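Local coordinates for protein angel homolog 2 (Homo sapiens, PDB 6RW0) that removes 2',3'-cyclic phosphates as a member of the CCR4 family of deadenylases, and probably binds mRNA 3'-untranslated regions, at residues 96-100 / 144-148; 229-234 / 365-369. One frame throughout, in Å; residues are numbered along the deposited sequence.

Contact 1: 96-100 / 144-148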
ATOM      1  N   PHE A  96      -7.576  15.768   7.342  1.00 19.40           N
ATOM      2  CA  PHE A  96      -6.154  15.786   7.035  1.00 20.91           C
ATOM      3  C   PHE A  96      -5.843  16.536   5.757  1.00 19.43           C
ATOM      4  O   PHE A  96      -4.714  17.014   5.606  1.00 22.50           O
ATOM      5  CB  PHE A  96      -5.600  14.364   7.030  1.00 22.25           C
ATOM      6  CG  PHE A  96      -5.562  13.759   8.406  1.00 24.70           C
ATOM      7  CD1 PHE A  96      -4.746  14.293   9.385  1.00 28.12           C
ATOM      8  CD2 PHE A  96      -6.372  12.692   8.727  1.00 29.39           C
ATOM      9  CE1 PHE A  96      -4.731  13.758  10.664  1.00 30.98           C
ATOM     10  CE2 PHE A  96      -6.351  12.155   9.996  1.00 32.21           C
ATOM     11  CZ  PHE A  96      -5.532  12.689  10.962  1.00 31.45           C
ATOM     12  N   ASP A  97      -6.809  16.665   4.851  1.00 19.13           N
ATOM     13  CA  ASP A  97      -6.650  17.494   3.654  1.00 19.47           C
ATOM     14  C   ASP A  97      -5.345  17.178   2.919  1.00 19.03           C
ATOM     15  O   ASP A  97      -4.607  18.070   2.497  1.00 20.33           O
ATOM     16  CB  ASP A  97      -6.753  18.981   4.020  1.00 22.48           C
ATOM     17  CG  ASP A  97      -6.887  19.878   2.801  1.00 25.51           C
ATOM     18  OD1 ASP A  97      -7.615  19.471   1.877  1.00 27.62           O
ATOM     19  OD2 ASP A  97      -6.308  20.996   2.788  1.00 29.22           O
ATOM     20  N   ALA A  98      -5.082  15.887   2.730  1.00 17.33           N
ATOM     21  CA  ALA A  98      -3.839  15.481   2.085  1.00 16.93           C
ATOM     22  C   ALA A  98      -3.855  15.809   0.593  1.00 16.38           C
ATOM     23  O   ALA A  98      -4.894  15.766  -0.066  1.00 18.11           O
ATOM     24  CB  ALA A  98      -3.614  13.982   2.249  1.00 18.44           C
ATOM     25  N   ASP A  99      -2.670  16.085   0.045  1.00 16.19           N
ATOM     26  CA  ASP A  99      -2.582  16.420  -1.374  1.00 15.97           C
ATOM     27  C   ASP A  99      -2.786  15.208  -2.276  1.00 16.35           C
ATOM     28  O   ASP A  99      -3.276  15.354  -3.406  1.00 17.08           O
ATOM     29  CB  ASP A  99      -1.224  17.042  -1.675  1.00 17.64           C
ATOM     30  CG  ASP A  99      -1.019  18.345  -0.961  1.00 19.23           C
ATOM     31  OD1 ASP A  99      -1.952  19.174  -0.954  1.00 21.81           O
ATOM     32  OD2 ASP A  99       0.069  18.546  -0.394  1.00 21.45           O
ATOM     33  N   VAL A 100      -2.387  14.025  -1.817  1.00 16.60           N
ATOM     34  CA  VAL A 100      -2.488  12.781  -2.572  1.00 15.35           C
ATOM     35  C   VAL A 100      -3.117  11.750  -1.653  1.00 15.23           C
ATOM     36  O   VAL A 100      -2.702  11.623  -0.493  1.00 16.56           O
ATOM     37  CB  VAL A 100      -1.104  12.277  -3.027  1.00 16.60           C
ATOM     38  CG1 VAL A 100      -1.227  10.957  -3.781  1.00 17.67           C
ATOM     39  CG2 VAL A 100      -0.407  13.302  -3.898  1.00 18.45           C
ATOM     40  N   LYS A 144      -5.014  16.469  -5.417  1.00 16.31           N
ATOM     41  CA  LYS A 144      -5.638  17.805  -5.513  1.00 16.50           C
ATOM     42  C   LYS A 144      -5.291  18.369  -6.885  1.00 18.21           C
ATOM     43  O   LYS A 144      -4.131  18.468  -7.175  1.00 18.06           O
ATOM     44  CB  LYS A 144      -5.114  18.715  -4.403  1.00 17.21           C
ATOM     45  CG  LYS A 144      -5.608  18.353  -3.016  1.00 19.07           C
ATOM     46  CD  LYS A 144      -7.089  18.459  -2.865  1.00 18.40           C
ATOM     47  CE  LYS A 144      -7.530  18.525  -1.421  1.00 21.13           C
ATOM     48  NZ  LYS A 144      -7.124  19.802  -0.806  1.00 24.29           N
ATOM     49  N   HIS A 145      -6.262  18.834  -7.660  1.00 18.01           N
ATOM     50  CA  HIS A 145      -5.943  19.394  -9.000  1.00 22.70           C
ATOM     51  C   HIS A 145      -5.230  20.745  -8.875  1.00 23.73           C
ATOM     52  O   HIS A 145      -4.578  21.097  -9.802  1.00 23.97           O
ATOM     53  CB  HIS A 145      -7.119  19.309  -9.971  1.00 34.27           C
ATOM     54  CG  HIS A 145      -8.422  19.670  -9.404  1.00 39.39           C
ATOM     55  ND1 HIS A 145      -8.700  20.944  -9.014  1.00 46.84           N
ATOM     56  CD2 HIS A 145      -9.533  18.943  -9.209  1.00 42.24           C
ATOM     57  CE1 HIS A 145      -9.932  20.990  -8.567  1.00 49.07           C
ATOM     58  NE2 HIS A 145     -10.454  19.774  -8.670  1.00 47.46           N
ATOM     59  N   SER A 146      -5.339  21.444  -7.750  1.00 22.72           N
ATOM     60  CA  SER A 146      -4.581  22.675  -7.451  1.00 24.81           C
ATOM     61  C   SER A 146      -3.083  22.376  -7.307  1.00 23.24           C
ATOM     62  O   SER A 146      -2.321  23.292  -7.462  1.00 25.66           O
ATOM     63  CB  SER A 146      -5.121  23.354  -6.224  1.00 27.60           C
ATOM     64  OG  SER A 146      -4.789  22.657  -5.044  1.00 29.47           O
ATOM     65  N   LYS A 147      -2.685  21.164  -6.920  1.00 19.86           N
ATOM     66  CA  LYS A 147      -1.268  20.819  -6.665  1.00 20.41           C
ATOM     67  C   LYS A 147      -0.597  20.080  -7.823  1.00 20.09           C
ATOM     68  O   LYS A 147       0.592  20.176  -7.913  1.00 20.12           O
ATOM     69  CB  LYS A 147      -1.169  19.940  -5.419  1.00 23.53           C
ATOM     70  CG  LYS A 147      -1.447  20.642  -4.105  1.00 29.00           C
ATOM     71  CD  LYS A 147      -0.360  21.593  -3.675  1.00 29.93           C
ATOM     72  CE  LYS A 147       0.897  20.931  -3.164  1.00 29.23           C
ATOM     73  NZ  LYS A 147       1.824  21.920  -2.562  1.00 29.13           N
ATOM     74  N   PHE A 148      -1.329  19.373  -8.669  1.00 18.32           N
ATOM     75  CA  PHE A 148      -0.689  18.586  -9.743  1.00 17.35           C
ATOM     76  C   PHE A 148      -1.542  18.497 -11.004  1.00 17.79           C
ATOM     77  O   PHE A 148      -2.740  18.619 -10.930  1.00 19.72           O
ATOM     78  CB  PHE A 148      -0.544  17.103  -9.365  1.00 17.69           C
ATOM     79  CG  PHE A 148       0.176  16.801  -8.082  1.00 17.03           C
ATOM     80  CD1 PHE A 148       1.536  16.631  -8.068  1.00 18.47           C
ATOM     81  CD2 PHE A 148      -0.517  16.655  -6.902  1.00 19.22           C
ATOM     82  CE1 PHE A 148       2.182  16.339  -6.891  1.00 20.26           C
ATOM     83  CE2 PHE A 148       0.141  16.378  -5.723  1.00 21.09           C
ATOM     84  CZ  PHE A 148       1.490  16.212  -5.721  1.00 19.55           C
TER
HETATM   85  O   HOH W   1      -4.409  19.550   0.148  1.00 24.70           O

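Contact 2: 229-234 / 365-369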
ATOM      1  N   CYS A 229      12.435   9.498 -11.610  1.00 20.81           N
ATOM      2  CA  CYS A 229      11.840  10.637 -10.922  1.00 20.26           C
ATOM      3  C   CYS A 229      11.480  10.200  -9.507  1.00 18.62           C
ATOM      4  O   CYS A 229      11.505   9.008  -9.190  1.00 19.71           O
ATOM      5  CB  CYS A 229      10.603  11.125 -11.668  1.00 22.40           C
ATOM      6  SG  CYS A 229       9.195  10.020 -11.586  1.00 22.03           S
ATOM      7  N   PRO A 230      11.155  11.144  -8.618  1.00 17.73           N
ATOM      8  CA  PRO A 230      10.769  10.750  -7.256  1.00 17.98           C
ATOM      9  C   PRO A 230       9.574   9.814  -7.276  1.00 16.15           C
ATOM     10  O   PRO A 230       8.639   9.999  -8.057  1.00 16.83           O
ATOM     11  CB  PRO A 230      10.420  12.083  -6.582  1.00 20.50           C
ATOM     12  CG  PRO A 230      11.238  13.102  -7.319  1.00 20.68           C
ATOM     13  CD  PRO A 230      11.232  12.609  -8.765  1.00 19.60           C
ATOM     14  N   ILE A 231       9.616   8.811  -6.394  1.00 15.76           N
ATOM     15  CA  ILE A 231       8.592   7.778  -6.272  1.00 15.94           C
ATOM     16  C   ILE A 231       8.026   7.801  -4.862  1.00 16.86           C
ATOM     17  O   ILE A 231       8.775   7.865  -3.883  1.00 17.26           O
ATOM     18  CB  ILE A 231       9.187   6.386  -6.553  1.00 15.80           C
ATOM     19  CG1 ILE A 231       9.627   6.304  -8.012  1.00 17.99           C
ATOM     20  CG2 ILE A 231       8.206   5.269  -6.223  1.00 17.50           C
ATOM     21  CD1 ILE A 231      10.728   5.317  -8.239  1.00 19.69           C
ATOM     22  N   VAL A 232       6.705   7.724  -4.768  1.00 16.24           N
ATOM     23  CA  VAL A 232       6.010   7.404  -3.529  1.00 15.11           C
ATOM     24  C   VAL A 232       5.177   6.165  -3.817  1.00 14.72           C
ATOM     25  O   VAL A 232       4.337   6.182  -4.724  1.00 15.67           O
ATOM     26  CB  VAL A 232       5.130   8.565  -3.041  1.00 16.22           C
ATOM     27  CG1 VAL A 232       4.467   8.171  -1.728  1.00 19.04           C
ATOM     28  CG2 VAL A 232       5.953   9.818  -2.852  1.00 18.33           C
ATOM     29  N   MET A 233       5.440   5.085  -3.080  1.00 14.57           N
ATOM     30  CA  MET A 233       4.782   3.795  -3.279  1.00 13.91           C
ATOM     31  C   MET A 233       4.046   3.436  -1.997  1.00 14.25           C
ATOM     32  O   MET A 233       4.677   3.166  -0.967  1.00 15.37           O
ATOM     33  CB  MET A 233       5.780   2.706  -3.673  1.00 15.17           C
ATOM     34  CG  MET A 233       5.131   1.338  -3.849  1.00 16.79           C
ATOM     35  SD  MET A 233       6.257   0.047  -4.410  1.00 17.73           S
ATOM     36  CE  MET A 233       7.199  -0.286  -2.922  1.00 18.23           C
ATOM     37  N   CYS A 234       2.719   3.459  -2.065  1.00 15.27           N
ATOM     38  CA  CYS A 234       1.852   3.211  -0.927  1.00 15.70           C
ATOM     39  C   CYS A 234       1.130   1.886  -1.077  1.00 14.12           C
ATOM     40  O   CYS A 234       0.959   1.362  -2.181  1.00 16.19           O
ATOM     41  CB  CYS A 234       0.756   4.271  -0.848  1.00 17.82           C
ATOM     42  SG  CYS A 234       1.344   5.945  -0.621  1.00 20.94           S
ATOM     43  N   TYR A 365       2.104   0.609   4.318  1.00 13.88           N
ATOM     44  CA  TYR A 365       3.345   1.362   4.222  1.00 12.47           C
ATOM     45  C   TYR A 365       3.200   2.554   3.291  1.00 14.07           C
ATOM     46  O   TYR A 365       2.404   2.546   2.349  1.00 14.50           O
ATOM     47  CB  TYR A 365       4.476   0.478   3.651  1.00 14.15           C
ATOM     48  CG  TYR A 365       4.712  -0.763   4.469  1.00 13.88           C
ATOM     49  CD1 TYR A 365       5.591  -0.740   5.532  1.00 14.01           C
ATOM     50  CD2 TYR A 365       4.026  -1.945   4.214  1.00 13.44           C
ATOM     51  CE1 TYR A 365       5.806  -1.853   6.316  1.00 14.09           C
ATOM     52  CE2 TYR A 365       4.234  -3.067   5.000  1.00 14.82           C
ATOM     53  CZ  TYR A 365       5.114  -3.010   6.053  1.00 15.03           C
ATOM     54  OH  TYR A 365       5.307  -4.115   6.830  1.00 16.70           O
ATOM     55  N   ILE A 366       4.034   3.567   3.536  1.00 14.16           N
ATOM     56  CA  ILE A 366       4.378   4.572   2.535  1.00 15.05           C
ATOM     57  C   ILE A 366       5.885   4.474   2.341  1.00 14.46           C
ATOM     58  O   ILE A 366       6.656   4.772   3.265  1.00 15.89           O
ATOM     59  CB  ILE A 366       3.968   5.993   2.942  1.00 15.01           C
ATOM     60  CG1 ILE A 366       2.456   6.114   3.155  1.00 16.04           C
ATOM     61  CG2 ILE A 366       4.398   6.964   1.837  1.00 16.17           C
ATOM     62  CD1 ILE A 366       1.987   7.441   3.757  1.00 17.15           C
ATOM     63  N   PHE A 367       6.310   4.038   1.160  1.00 14.84           N
ATOM     64  CA  PHE A 367       7.711   4.011   0.776  1.00 14.87           C
ATOM     65  C   PHE A 367       7.978   5.190  -0.150  1.00 15.25           C
ATOM     66  O   PHE A 367       7.087   5.639  -0.876  1.00 16.18           O
ATOM     67  CB  PHE A 367       8.030   2.717   0.039  1.00 15.82           C
ATOM     68  CG  PHE A 367       7.888   1.474   0.874  1.00 15.14           C
ATOM     69  CD1 PHE A 367       8.840   1.152   1.820  1.00 16.54           C
ATOM     70  CD2 PHE A 367       6.831   0.591   0.663  1.00 15.17           C
ATOM     71  CE1 PHE A 367       8.732  -0.018   2.560  1.00 16.58           C
ATOM     72  CE2 PHE A 367       6.726  -0.585   1.390  1.00 15.77           C
ATOM     73  CZ  PHE A 367       7.663  -0.875   2.350  1.00 16.04           C
ATOM     74  N   TYR A 368       9.201   5.715  -0.102  1.00 15.12           N
ATOM     75  CA  TYR A 368       9.529   6.874  -0.924  1.00 15.87           C
ATOM     76  C   TYR A 368      10.998   6.855  -1.328  1.00 15.67           C
ATOM     77  O   TYR A 368      11.847   6.309  -0.622  1.00 16.30           O
ATOM     78  CB  TYR A 368       9.200   8.184  -0.189  1.00 17.36           C
ATOM     79  CG  TYR A 368      10.029   8.437   1.060  1.00 18.14           C
ATOM     80  CD1 TYR A 368      11.101   9.316   1.040  1.00 18.07           C
ATOM     81  CD2 TYR A 368       9.732   7.798   2.264  1.00 17.89           C
ATOM     82  CE1 TYR A 368      11.863   9.554   2.179  1.00 18.79           C
ATOM     83  CE2 TYR A 368      10.489   8.028   3.402  1.00 18.88           C
ATOM     84  CZ  TYR A 368      11.555   8.903   3.354  1.00 19.66           C
ATOM     85  OH  TYR A 368      12.321   9.143   4.477  1.00 23.87           O
ATOM     86  N   SER A 369      11.280   7.471  -2.478  1.00 16.88           N
ATOM     87  CA  SER A 369      12.646   7.623  -2.958  1.00 18.82           C
ATOM     88  C   SER A 369      13.455   8.459  -1.997  1.00 20.85           C
ATOM     89  O   SER A 369      13.082   9.596  -1.704  1.00 22.64           O
ATOM     90  CB  SER A 369      12.622   8.420  -4.259  1.00 25.12           C
ATOM     91  OG  SER A 369      12.082   7.657  -5.286  1.00 31.52           O
TER
HETATM   92  O   HOH W   2      13.492   7.806  -7.468  1.00 25.72           O

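Contact 1: 96-100 / 144-148
The ring of Phe-148 has the carbonyl oxygen of Asp-99 at its edge, near the ring plane, and takes the methyl CG2 of Val-100 obliquely, 3.6 Å from Phe-148 CE2; a second ring, Phe-50, meets it with the planes about 75° apart. The carboxylate of Asp-99 is the next flat group. The bent aliphatic chain of Lys-147 passes over one of its faces, with Lys-147 CG 3.5 Å from Asp-99 OD1 and CE 3.7 Å from OD2. No salt bridge follows: Lys-147 NZ goes on to Asp-51 O, while Asp-99 OD2 accepts from Ser-53 N. The ion pair belongs to Lys-144 and Asp-97. With CG of Asp-97 anti to its N (chi1 -168°), the carboxylate receives Lys-144 NZ on the syn side of OD1, 2.7 Å away and 32° out of plane. A water accepts from the same ammonium and donates to the Asp-97 carbonyl and Asp-99 OD1, so Lys-144 NZ holds one carboxylate directly and the other through water; Lys-144 also makes a cation-pi contact with Tyr-124. Lys-144 N donates to Asp-99 O at 2.9 Å. Asp-97, the first residue past helix 82-96 to leave helical geometry, has a positive phi; strand 100-107 follows, bonded to strand 49-58 through Val-100, while 144-148 carries the chain from strand 137-144 to 148-157, between the two sheets of the DNase I-like alpha/beta sandwich.

Contact 2: 229-234 / 365-369
Val-232 CG1 packs 3.8 Å from Ile-366 CG2, the two side chains lying alongside each other on one face of an antiparallel strand pair in the DNase I-like fold of the endonuclease/exonuclease/phosphatase family. Cys-234 SG joins them against Ile-366 CG1, and this face turns toward strand 49-58. On the other face Met-233 and Phe-367 run side by side; the methionine is extended until chi3 (75°) brings Met-233 CE to 3.7 Å from Phe-367 CD2, where helix 203-220 covers Met-233 and helix 244-251 touches both. Met-233 and Phe-367 are also the hydrogen-bonded pair: Met-233 N to Phe-367 O and Phe-367 N to Met-233 O are each 2.8 Å. Toward the end of the ladder the pattern changes. Ser-369 N still donates to Ile-231 O, but Ile-231 N donates a hydrogen bond to the serine hydroxyl, 2.9 Å from Ser-369 OG, a side chain standing in for a main-chain acceptor. Replacing Ser-369 by an alanine removes that oxygen and would probably leave the buried Ile-231 N without its mate in this pair. The same OG meets a water at 2.6 Å, and that water donates to Cys-229 O at 2.9 Å.

Overall arrangement
Coming from the N terminus, the chain runs through strand 49-58 and helix 82-96 into contact 1, which closes a loop holding strand 100-107, helix 108-121 and the hairpin of strands 124-130 and 137-144. It then crosses from one sheet of the sandwich to the other, and after strands 148-157, 171-179 and 189-195 and helix 203-220 it opens contact 2. That one closes a much longer excursion, part of it not modelled, between two neighbouring strands of the second sheet. The two loops follow in series, neither enclosing nor crossing the other. Contact 1 ties the start of strand 100-107 to the connection that leaves its sheet for the other, contact 2 is a buried seam inside one; their centres are about 16 Å apart.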